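Long-range contacts in 5-carboxymethyl-2-hydroxymuconate semialdehyde dehydrogenase (Thermus thermophilus, PDB 2D4E), which probably catalyses the NAD-dependent oxidation of 5-carboxymethyl-2-hydroxymuconate semialdehyde to the corresponding carboxylic acid: residues A27-F35 with F203-K213; S308-F318 with L415-A426. One frame throughout, in Å; residues are numbered along the deposited sequence.

Contact 1 of 2, residues A27-F35 with F203-K213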
loop_
_atom_site.group_PDB
_atom_site.type_symbol
_atom_site.label_atom_id
_atom_site.label_comp_id
_atom_site.label_asym_id
_atom_site.label_seq_id
_atom_site.Cartn_x
_atom_site.Cartn_y
_atom_site.Cartn_z
ATOM N N ALA C 27 -24.014 13.020 -37.093
ATOM C CA ALA C 27 -23.559 12.681 -35.744
ATOM C C ALA C 27 -23.784 13.909 -34.863
ATOM O O ALA C 27 -23.122 14.931 -35.035
ATOM C CB ALA C 27 -22.081 12.302 -35.769
ATOM N N LEU C 28 -24.716 13.811 -33.922
ATOM C CA LEU C 28 -25.037 14.947 -33.058
ATOM C C LEU C 28 -24.356 14.951 -31.695
ATOM O O LEU C 28 -23.768 13.957 -31.265
ATOM C CB LEU C 28 -26.552 15.023 -32.849
ATOM C CG LEU C 28 -27.422 15.114 -34.108
ATOM C CD1 LEU C 28 -28.893 15.041 -33.727
ATOM C CD2 LEU C 28 -27.119 16.405 -34.840
ATOM N N HIS C 29 -24.441 16.092 -31.020
ATOM C CA HIS C 29 -23.882 16.232 -29.685
ATOM C C HIS C 29 -24.866 15.550 -28.750
ATOM O O HIS C 29 -26.007 15.283 -29.124
ATOM C CB HIS C 29 -23.810 17.704 -29.253
ATOM C CG HIS C 29 -23.201 18.620 -30.265
ATOM N ND1 HIS C 29 -21.897 18.499 -30.696
ATOM C CD2 HIS C 29 -23.711 19.698 -30.909
ATOM C CE1 HIS C 29 -21.629 19.464 -31.559
ATOM N NE2 HIS C 29 -22.714 20.204 -31.706
ATOM N N PHE C 30 -24.415 15.253 -27.540
ATOM C CA PHE C 30 -25.291 14.681 -26.535
ATOM C C PHE C 30 -25.095 15.607 -25.341
ATOM O O PHE C 30 -24.046 15.596 -24.695
ATOM C CB PHE C 30 -24.899 13.257 -26.153
ATOM C CG PHE C 30 -25.931 12.578 -25.303
ATOM C CD1 PHE C 30 -27.096 12.075 -25.878
ATOM C CD2 PHE C 30 -25.779 12.506 -23.919
ATOM C CE1 PHE C 30 -28.099 11.513 -25.089
ATOM C CE2 PHE C 30 -26.778 11.945 -23.117
ATOM C CZ PHE C 30 -27.940 11.448 -23.706
ATOM N N ILE C 31 -26.107 16.419 -25.069
ATOM C CA ILE C 31 -26.039 17.387 -23.988
ATOM C C ILE C 31 -27.252 17.303 -23.075
ATOM O O ILE C 31 -28.386 17.187 -23.540
ATOM C CB ILE C 31 -25.921 18.809 -24.573
ATOM C CG1 ILE C 31 -24.668 18.885 -25.453
ATOM C CG2 ILE C 31 -25.881 19.840 -23.457
ATOM C CD1 ILE C 31 -24.533 20.162 -26.239
ATOM N N ALA C 32 -27.003 17.348 -21.771
ATOM C CA ALA C 32 -28.070 17.284 -20.786
ATOM C C ALA C 32 -29.081 16.173 -21.099
ATOM O O ALA C 32 -30.293 16.390 -21.046
ATOM C CB ALA C 32 -28.779 18.636 -20.703
ATOM N N GLY C 33 -28.578 14.993 -21.448
ATOM C CA GLY C 33 -29.452 13.862 -21.722
ATOM C C GLY C 33 -30.175 13.752 -23.057
ATOM O O GLY C 33 -31.082 12.934 -23.186
ATOM N N GLU C 34 -29.780 14.543 -24.051
ATOM C CA GLU C 34 -30.433 14.497 -25.360
ATOM C C GLU C 34 -29.463 14.740 -26.509
ATOM O O GLU C 34 -28.466 15.450 -26.349
ATOM C CB GLU C 34 -31.532 15.565 -25.455
ATOM C CG GLU C 34 -32.717 15.382 -24.526
ATOM C CD GLU C 34 -33.781 16.452 -24.742
ATOM O OE1 GLU C 34 -34.802 16.434 -24.016
ATOM O OE2 GLU C 34 -33.593 17.310 -25.639
ATOM N N PHE C 35 -29.760 14.154 -27.668
ATOM C CA PHE C 35 -28.930 14.382 -28.844
ATOM C C PHE C 35 -29.415 15.679 -29.477
ATOM O O PHE C 35 -30.606 15.851 -29.718
ATOM C CB PHE C 35 -29.055 13.236 -29.850
ATOM C CG PHE C 35 -28.292 12.009 -29.453
ATOM C CD1 PHE C 35 -28.929 10.951 -28.812
ATOM C CD2 PHE C 35 -26.919 11.930 -29.681
ATOM C CE1 PHE C 35 -28.204 9.828 -28.401
ATOM C CE2 PHE C 35 -26.188 10.816 -29.276
ATOM C CZ PHE C 35 -26.828 9.765 -28.635
ATOM N N PHE C 203 -17.800 9.781 -35.647
ATOM C CA PHE C 203 -18.928 8.854 -35.555
ATOM C C PHE C 203 -19.032 7.921 -34.354
ATOM O O PHE C 203 -20.079 7.860 -33.708
ATOM C CB PHE C 203 -19.012 8.045 -36.849
ATOM C CG PHE C 203 -19.155 8.901 -38.066
ATOM C CD1 PHE C 203 -18.384 8.663 -39.196
ATOM C CD2 PHE C 203 -20.020 9.991 -38.060
ATOM C CE1 PHE C 203 -18.468 9.505 -40.304
ATOM C CE2 PHE C 203 -20.109 10.835 -39.160
ATOM C CZ PHE C 203 -19.330 10.592 -40.282
ATOM N N THR C 204 -17.966 7.190 -34.059
ATOM C CA THR C 204 -17.974 6.257 -32.942
ATOM C C THR C 204 -18.385 6.894 -31.604
ATOM O O THR C 204 -19.034 6.249 -30.782
ATOM C CB THR C 204 -16.589 5.599 -32.784
ATOM O OG1 THR C 204 -16.244 4.925 -34.003
ATOM C CG2 THR C 204 -16.598 4.601 -31.636
ATOM N N ALA C 205 -18.009 8.151 -31.386
ATOM C CA ALA C 205 -18.346 8.836 -30.141
ATOM C C ALA C 205 -19.855 9.064 -30.014
ATOM O O ALA C 205 -20.430 8.869 -28.945
ATOM C CB ALA C 205 -17.594 10.168 -30.054
ATOM N N THR C 206 -20.498 9.484 -31.096
ATOM C CA THR C 206 -21.941 9.696 -31.056
ATOM C C THR C 206 -22.624 8.358 -30.783
ATOM O O THR C 206 -23.627 8.295 -30.070
ATOM C CB THR C 206 -22.456 10.291 -32.384
ATOM O OG1 THR C 206 -22.207 11.705 -32.399
ATOM C CG2 THR C 206 -23.948 10.027 -32.551
ATOM N N LYS C 207 -22.064 7.286 -31.339
ATOM C CA LYS C 207 -22.608 5.948 -31.135
ATOM C C LYS C 207 -22.464 5.552 -29.660
ATOM O O LYS C 207 -23.378 4.975 -29.059
ATOM C CB LYS C 207 -21.872 4.939 -32.023
ATOM C CG LYS C 207 -22.388 3.512 -31.902
ATOM C CD LYS C 207 -23.849 3.391 -32.333
ATOM C CE LYS C 207 -24.311 1.943 -32.260
ATOM N NZ LYS C 207 -25.678 1.754 -32.817
ATOM N N LEU C 208 -21.306 5.870 -29.088
ATOM C CA LEU C 208 -21.027 5.574 -27.696
ATOM C C LEU C 208 -22.046 6.295 -26.820
ATOM O O LEU C 208 -22.551 5.729 -25.848
ATOM C CB LEU C 208 -19.606 6.022 -27.333
ATOM C CG LEU C 208 -19.189 5.860 -25.867
ATOM C CD1 LEU C 208 -19.310 4.394 -25.455
ATOM C CD2 LEU C 208 -17.749 6.369 -25.681
ATOM N N ALA C 209 -22.348 7.543 -27.159
ATOM C CA ALA C 209 -23.332 8.298 -26.391
ATOM C C ALA C 209 -24.680 7.575 -26.451
ATOM O O ALA C 209 -25.400 7.512 -25.455
ATOM C CB ALA C 209 -23.472 9.706 -26.938
ATOM N N GLU C 210 -25.016 7.023 -27.614
ATOM C CA GLU C 210 -26.282 6.307 -27.757
ATOM C C GLU C 210 -26.317 5.165 -26.755
ATOM O O GLU C 210 -27.314 4.959 -26.063
ATOM C CB GLU C 210 -26.441 5.747 -29.173
ATOM C CG GLU C 210 -26.551 6.810 -30.253
ATOM C CD GLU C 210 -26.870 6.226 -31.619
ATOM O OE1 GLU C 210 -26.849 6.987 -32.610
ATOM O OE2 GLU C 210 -27.151 5.012 -31.702
ATOM N N ILE C 211 -25.211 4.437 -26.679
ATOM C CA ILE C 211 -25.095 3.312 -25.770
ATOM C C ILE C 211 -25.191 3.744 -24.311
ATOM O O ILE C 211 -25.891 3.112 -23.526
ATOM C CB ILE C 211 -23.776 2.553 -26.018
ATOM C CG1 ILE C 211 -23.839 1.877 -27.394
ATOM C CG2 ILE C 211 -23.534 1.532 -24.913
ATOM C CD1 ILE C 211 -22.547 1.234 -27.835
ATOM N N LEU C 212 -24.492 4.809 -23.933
ATOM C CA LEU C 212 -24.571 5.261 -22.550
ATOM C C LEU C 212 -25.998 5.682 -22.220
ATOM O O LEU C 212 -26.430 5.572 -21.074
ATOM C CB LEU C 212 -23.600 6.413 -22.286
ATOM C CG LEU C 212 -22.248 5.944 -21.729
ATOM C CD1 LEU C 212 -21.590 4.966 -22.704
ATOM C CD2 LEU C 212 -21.348 7.137 -21.470
ATOM N N LYS C 213 -26.732 6.159 -23.223
ATOM C CA LYS C 213 -28.114 6.554 -22.997
ATOM C C LYS C 213 -28.955 5.285 -22.872
ATOM O O LYS C 213 -29.927 5.249 -22.123
ATOM C CB LYS C 213 -28.645 7.413 -24.149
ATOM C CG LYS C 213 -30.122 7.776 -24.002
ATOM C CD LYS C 213 -30.612 8.630 -25.161
ATOM C CE LYS C 213 -32.132 8.825 -25.129
ATOM N NZ LYS C 213 -32.596 9.524 -23.893
#

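Contact 2 of 2, residues S308-F318 with L415-A426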
loop_
_atom_site.group_PDB
_atom_site.type_symbol
_atom_site.label_atom_id
_atom_site.label_comp_id
_atom_site.label_asym_id
_atom_site.label_seq_id
_atom_site.Cartn_x
_atom_site.Cartn_y
_atom_site.Cartn_z
ATOM N N SER C 308 7.297 1.413 -32.161
ATOM C CA SER C 308 8.755 1.464 -32.064
ATOM C C SER C 308 9.276 1.998 -33.401
ATOM O O SER C 308 9.739 1.238 -34.254
ATOM C CB SER C 308 9.325 0.063 -31.774
ATOM O OG SER C 308 8.755 -0.917 -32.625
ATOM N N SER C 309 9.178 3.312 -33.573
ATOM C CA SER C 309 9.595 3.982 -34.799
ATOM C C SER C 309 11.111 4.076 -34.977
ATOM O O SER C 309 11.599 4.430 -36.052
ATOM C CB SER C 309 8.961 5.373 -34.858
ATOM O OG SER C 309 9.103 6.040 -33.618
ATOM N N ARG C 310 11.854 3.776 -33.921
ATOM C CA ARG C 310 13.306 3.779 -34.001
ATOM C C ARG C 310 13.776 2.376 -33.647
ATOM O O ARG C 310 13.413 1.834 -32.605
ATOM C CB ARG C 310 13.925 4.792 -33.035
ATOM C CG ARG C 310 13.890 6.232 -33.502
ATOM C CD ARG C 310 14.651 7.104 -32.508
ATOM N NE ARG C 310 14.074 7.030 -31.163
ATOM C CZ ARG C 310 14.774 7.135 -30.036
ATOM N NH1 ARG C 310 16.091 7.315 -30.076
ATOM N NH2 ARG C 310 14.157 7.067 -28.864
ATOM N N LEU C 311 14.561 1.784 -34.537
ATOM C CA LEU C 311 15.087 0.444 -34.330
ATOM C C LEU C 311 16.600 0.515 -34.144
ATOM O O LEU C 311 17.334 0.791 -35.090
ATOM C CB LEU C 311 14.758 -0.440 -35.537
ATOM C CG LEU C 311 15.408 -1.825 -35.545
ATOM C CD1 LEU C 311 14.984 -2.589 -34.294
ATOM C CD2 LEU C 311 15.011 -2.582 -36.808
ATOM N N LEU C 312 17.061 0.276 -32.921
ATOM C CA LEU C 312 18.489 0.307 -32.618
ATOM C C LEU C 312 19.004 -1.122 -32.623
ATOM O O LEU C 312 18.576 -1.943 -31.816
ATOM C CB LEU C 312 18.722 0.956 -31.251
ATOM C CG LEU C 312 18.551 2.480 -31.251
ATOM C CD1 LEU C 312 18.282 3.004 -29.837
ATOM C CD2 LEU C 312 19.809 3.106 -31.828
ATOM N N VAL C 313 19.923 -1.417 -33.537
ATOM C CA VAL C 313 20.463 -2.760 -33.660
ATOM C C VAL C 313 21.975 -2.784 -33.484
ATOM O O VAL C 313 22.690 -1.974 -34.072
ATOM C CB VAL C 313 20.103 -3.359 -35.037
ATOM C CG1 VAL C 313 20.564 -4.808 -35.118
ATOM C CG2 VAL C 313 18.599 -3.250 -35.272
ATOM N N GLU C 314 22.455 -3.712 -32.664
ATOM C CA GLU C 314 23.888 -3.838 -32.416
ATOM C C GLU C 314 24.577 -4.043 -33.768
ATOM O O GLU C 314 24.120 -4.837 -34.592
ATOM C CB GLU C 314 24.156 -5.020 -31.485
ATOM C CG GLU C 314 25.555 -5.044 -30.890
ATOM C CD GLU C 314 25.700 -6.083 -29.786
ATOM O OE1 GLU C 314 24.700 -6.768 -29.458
ATOM O OE2 GLU C 314 26.819 -6.210 -29.242
ATOM N N GLU C 315 25.668 -3.313 -33.983
ATOM C CA GLU C 315 26.414 -3.352 -35.236
ATOM C C GLU C 315 26.713 -4.711 -35.853
ATOM O O GLU C 315 26.473 -4.909 -37.046
ATOM C CB GLU C 315 27.726 -2.576 -35.085
ATOM C CG GLU C 315 27.527 -1.083 -34.869
ATOM C CD GLU C 315 28.834 -0.318 -34.765
ATOM O OE1 GLU C 315 28.781 0.917 -34.572
ATOM O OE2 GLU C 315 29.911 -0.947 -34.876
ATOM N N LYS C 316 27.228 -5.642 -35.054
ATOM C CA LYS C 316 27.596 -6.962 -35.565
ATOM C C LYS C 316 26.468 -7.746 -36.227
ATOM O O LYS C 316 26.728 -8.740 -36.902
ATOM C CB LYS C 316 28.227 -7.813 -34.454
ATOM C CG LYS C 316 27.265 -8.220 -33.342
ATOM C CD LYS C 316 27.932 -9.123 -32.304
ATOM C CE LYS C 316 28.966 -8.370 -31.479
ATOM N NZ LYS C 316 29.542 -9.218 -30.390
ATOM N N ILE C 317 25.222 -7.318 -36.040
ATOM C CA ILE C 317 24.095 -8.015 -36.659
ATOM C C ILE C 317 23.196 -7.063 -37.427
ATOM O O ILE C 317 22.152 -7.465 -37.941
ATOM C CB ILE C 317 23.211 -8.727 -35.622
ATOM C CG1 ILE C 317 22.687 -7.709 -34.600
ATOM C CG2 ILE C 317 23.988 -9.855 -34.968
ATOM C CD1 ILE C 317 21.464 -8.178 -33.831
ATOM N N PHE C 318 23.606 -5.804 -37.508
ATOM C CA PHE C 318 22.814 -4.791 -38.190
ATOM C C PHE C 318 22.413 -5.167 -39.618
ATOM O O PHE C 318 21.229 -5.173 -39.958
ATOM C CB PHE C 318 23.570 -3.454 -38.186
ATOM C CG PHE C 318 22.730 -2.288 -38.604
ATOM C CD1 PHE C 318 22.556 -1.983 -39.951
ATOM C CD2 PHE C 318 22.083 -1.509 -37.649
ATOM C CE1 PHE C 318 21.746 -0.917 -40.343
ATOM C CE2 PHE C 318 21.269 -0.439 -38.025
ATOM C CZ PHE C 318 21.098 -0.141 -39.375
ATOM N N LEU C 415 9.773 3.426 -40.433
ATOM C CA LEU C 415 10.773 3.012 -39.457
ATOM C C LEU C 415 12.164 3.507 -39.819
ATOM O O LEU C 415 12.512 3.600 -40.998
ATOM C CB LEU C 415 10.810 1.486 -39.361
ATOM C CG LEU C 415 11.841 0.865 -38.407
ATOM C CD1 LEU C 415 11.415 1.119 -36.962
ATOM C CD2 LEU C 415 11.948 -0.635 -38.663
ATOM N N VAL C 416 12.950 3.834 -38.799
ATOM C CA VAL C 416 14.323 4.266 -39.011
ATOM C C VAL C 416 15.224 3.367 -38.166
ATOM O O VAL C 416 15.086 3.305 -36.949
ATOM C CB VAL C 416 14.540 5.761 -38.634
ATOM C CG1 VAL C 416 14.222 6.002 -37.166
ATOM C CG2 VAL C 416 15.977 6.158 -38.932
ATOM N N ALA C 417 16.113 2.641 -38.837
ATOM C CA ALA C 417 17.052 1.726 -38.190
ATOM C C ALA C 417 18.375 2.449 -37.917
ATOM O O ALA C 417 18.935 3.093 -38.805
ATOM C CB ALA C 417 17.290 0.515 -39.084
ATOM N N ILE C 418 18.873 2.324 -36.691
ATOM C CA ILE C 418 20.101 2.990 -36.270
ATOM C C ILE C 418 21.011 2.004 -35.547
ATOM O O ILE C 418 20.572 1.296 -34.645
ATOM C CB ILE C 418 19.766 4.146 -35.310
ATOM C CG1 ILE C 418 18.706 5.044 -35.946
ATOM C CG2 ILE C 418 21.018 4.948 -34.985
ATOM C CD1 ILE C 418 17.987 5.944 -34.961
ATOM N N PRO C 419 22.297 1.951 -35.932
ATOM C CA PRO C 419 23.255 1.035 -35.303
ATOM C C PRO C 419 23.843 1.534 -33.990
ATOM O O PRO C 419 23.851 2.735 -33.714
ATOM C CB PRO C 419 24.336 0.896 -36.371
ATOM C CG PRO C 419 24.388 2.283 -36.941
ATOM C CD PRO C 419 22.905 2.618 -37.100
ATOM N N PHE C 420 24.314 0.601 -33.170
ATOM C CA PHE C 420 24.979 0.960 -31.923
ATOM C C PHE C 420 26.085 -0.066 -31.723
ATOM O O PHE C 420 25.935 -1.231 -32.104
ATOM C CB PHE C 420 23.994 1.024 -30.735
ATOM C CG PHE C 420 23.388 -0.298 -30.340
ATOM C CD1 PHE C 420 24.123 -1.231 -29.609
ATOM C CD2 PHE C 420 22.059 -0.579 -30.642
ATOM C CE1 PHE C 420 23.543 -2.422 -29.178
ATOM C CE2 PHE C 420 21.466 -1.763 -30.219
ATOM C CZ PHE C 420 22.209 -2.691 -29.481
ATOM N N LYS C 421 27.212 0.374 -31.171
ATOM C CA LYS C 421 28.345 -0.522 -30.980
ATOM C C LYS C 421 28.347 -1.261 -29.649
ATOM O O LYS C 421 28.965 -2.315 -29.532
ATOM C CB LYS C 421 29.663 0.246 -31.148
ATOM C CG LYS C 421 30.020 1.153 -29.984
ATOM C CD LYS C 421 31.326 1.889 -30.247
ATOM C CE LYS C 421 31.910 2.470 -28.965
ATOM N NZ LYS C 421 30.972 3.409 -28.297
ATOM N N ASP C 422 27.664 -0.717 -28.646
ATOM C CA ASP C 422 27.616 -1.364 -27.341
ATOM C C ASP C 422 26.446 -0.880 -26.490
ATOM O O ASP C 422 25.743 0.062 -26.861
ATOM C CB ASP C 422 28.945 -1.150 -26.602
ATOM C CG ASP C 422 29.269 0.315 -26.383
ATOM O OD1 ASP C 422 30.451 0.622 -26.119
ATOM O OD2 ASP C 422 28.353 1.161 -26.461
ATOM N N GLU C 423 26.246 -1.531 -25.349
ATOM C CA GLU C 423 25.150 -1.198 -24.445
ATOM C C GLU C 423 25.082 0.289 -24.118
ATOM O O GLU C 423 24.023 0.910 -24.232
ATOM C CB GLU C 423 25.268 -2.013 -23.153
ATOM C CG GLU C 423 24.163 -1.737 -22.144
ATOM C CD GLU C 423 24.262 -2.604 -20.896
ATOM O OE1 GLU C 423 23.664 -2.219 -19.868
ATOM O OE2 GLU C 423 24.922 -3.667 -20.944
ATOM N N GLU C 424 26.213 0.854 -23.710
ATOM C CA GLU C 424 26.302 2.274 -23.369
ATOM C C GLU C 424 25.770 3.174 -24.493
ATOM O O GLU C 424 25.007 4.109 -24.244
ATOM C CB GLU C 424 27.766 2.618 -23.043
ATOM C CG GLU C 424 28.142 4.091 -23.114
ATOM C CD GLU C 424 29.627 4.327 -22.823
ATOM O OE1 GLU C 424 30.474 3.573 -23.357
ATOM O OE2 GLU C 424 29.949 5.272 -22.070
ATOM N N GLU C 425 26.169 2.886 -25.728
ATOM C CA GLU C 425 25.726 3.679 -26.870
ATOM C C GLU C 425 24.255 3.399 -27.205
ATOM O O GLU C 425 23.528 4.300 -27.618
ATOM C CB GLU C 425 26.620 3.398 -28.085
ATOM C CG GLU C 425 26.230 4.148 -29.352
ATOM C CD GLU C 425 27.275 4.010 -30.449
ATOM O OE1 GLU C 425 28.297 4.727 -30.388
ATOM O OE2 GLU C 425 27.083 3.179 -31.362
ATOM N N ALA C 426 23.816 2.160 -27.024
ATOM C CA ALA C 426 22.420 1.826 -27.295
ATOM C C ALA C 426 21.522 2.648 -26.363
ATOM O O ALA C 426 20.497 3.186 -26.787
ATOM C CB ALA C 426 22.179 0.338 -27.075
HETATM O O HOH W 1 28.847 -4.690 -29.905
HETATM O O HOH W 2 27.456 3.028 -34.117
#

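Contact 1 of 2, residues A27-F35 with F203-K213
The small antiparallel hairpin of strands 29-31 and 34-36, closed by a type I' turn from I31 to E34, lays F30 and F35 on helix 203-214. CD1 of F30 stands over the centre of the F35 ring, 3.4 Å above its plane, and CB of A209 touches both residues, 3.9 Å from F30 CB and 3.8 Å from F35 CE2. F35 turns its edge to the helix backbone: E210 N lies in the ring plane, and the CG of E210 comes to 3.4 Å from F35 CZ. One turn on, the aliphatic chain of K213 crosses F30 at about a right angle, its CD 3.8 Å from CE1 of that ring. T206 divides its two branches. Its hydroxyl, anti to the carbonyl carbon (chi1 -80°), donates a 3.0 Å bond from OG1 to L28 O, 22° out of the carbonyl plane, while CG2 faces F35 CE2. CB of A27 meets the edge of the F203 ring, 3.9 Å from CD2. Q226 also bonds T206 OG1. F30 is hydrogen-bonded through its backbone to L224 of strand 222-224, and helix 203-214 also packs on helices 103-114 and 175-188.

Contact 2 of 2, residues S308-F318 with L415-A426
The F420 ring is sandwiched: the peptide joining V313 and E314 lies over one face, with E314 N 3.2 Å above the ring plane toward the rim, and the methyl of A426 sits over the centre of the other. L312 O and D422 N lie at its edge. Its chi1 of 66° sets CG between the backbone N and the carbonyl carbon, swinging the ring over the neighbouring strand, where CE1 comes 3.5 Å from E314 CB and CD2 3.7 Å from L312 CB. With an alanine in place of F420 the ring is gone, and a gap would probably open between the V313-E314 peptide and A426, leaving F281 without this aromatic neighbour. F318 serves the other side of the sheet: V313 O, A417 O and I418 N lie at its edge, and its CD2 is 3.5 Å from P419 CB. L312 and I418 lie side by side, CD2 of the leucine 3.6 Å from CB of the isoleucine. Six backbone hydrogen bonds join the strands, from V416 N to S309 O through to E315 N to F420 O; I418 N to L311 O is 2.7 Å and nearly straight (170°). Near the strand ends a water donates to both E315 OE1 and E425 OE2, bridging two carboxylates of like charge and probably easing their repulsion; E425 OE2 also accepts from K421 N, at 2.8 Å. D422 caps helix 423-431 by accepting from E425 N. Parallel neighbouring strands, each running into a helix on opposite faces of the sheet, are typical of a doubly wound alpha/beta sheet, here that of the aldehyde dehydrogenase catalytic domain.

The two contacts lie on opposite sides of the chain's centre, their own centres 47 Å apart and their nearest atoms about 24 Å apart. Contact 1 belongs to the cofactor-binding half: helix 203-214 connects strands 193-196 and 222-224 of the five-stranded parallel sheet as a beta-alpha-beta crossover, and the F203 side chain is about 6 Å from a sodium ion. Contact 2 lies within the other, mixed sheet, where the S309 side chain is about 9 Å from the bound NAD. Both segments of contact 1 precede those of contact 2 in the sequence. In aldehyde dehydrogenases the active site lies between these two domains, so the contacts belong to the domains on either side of that cleft.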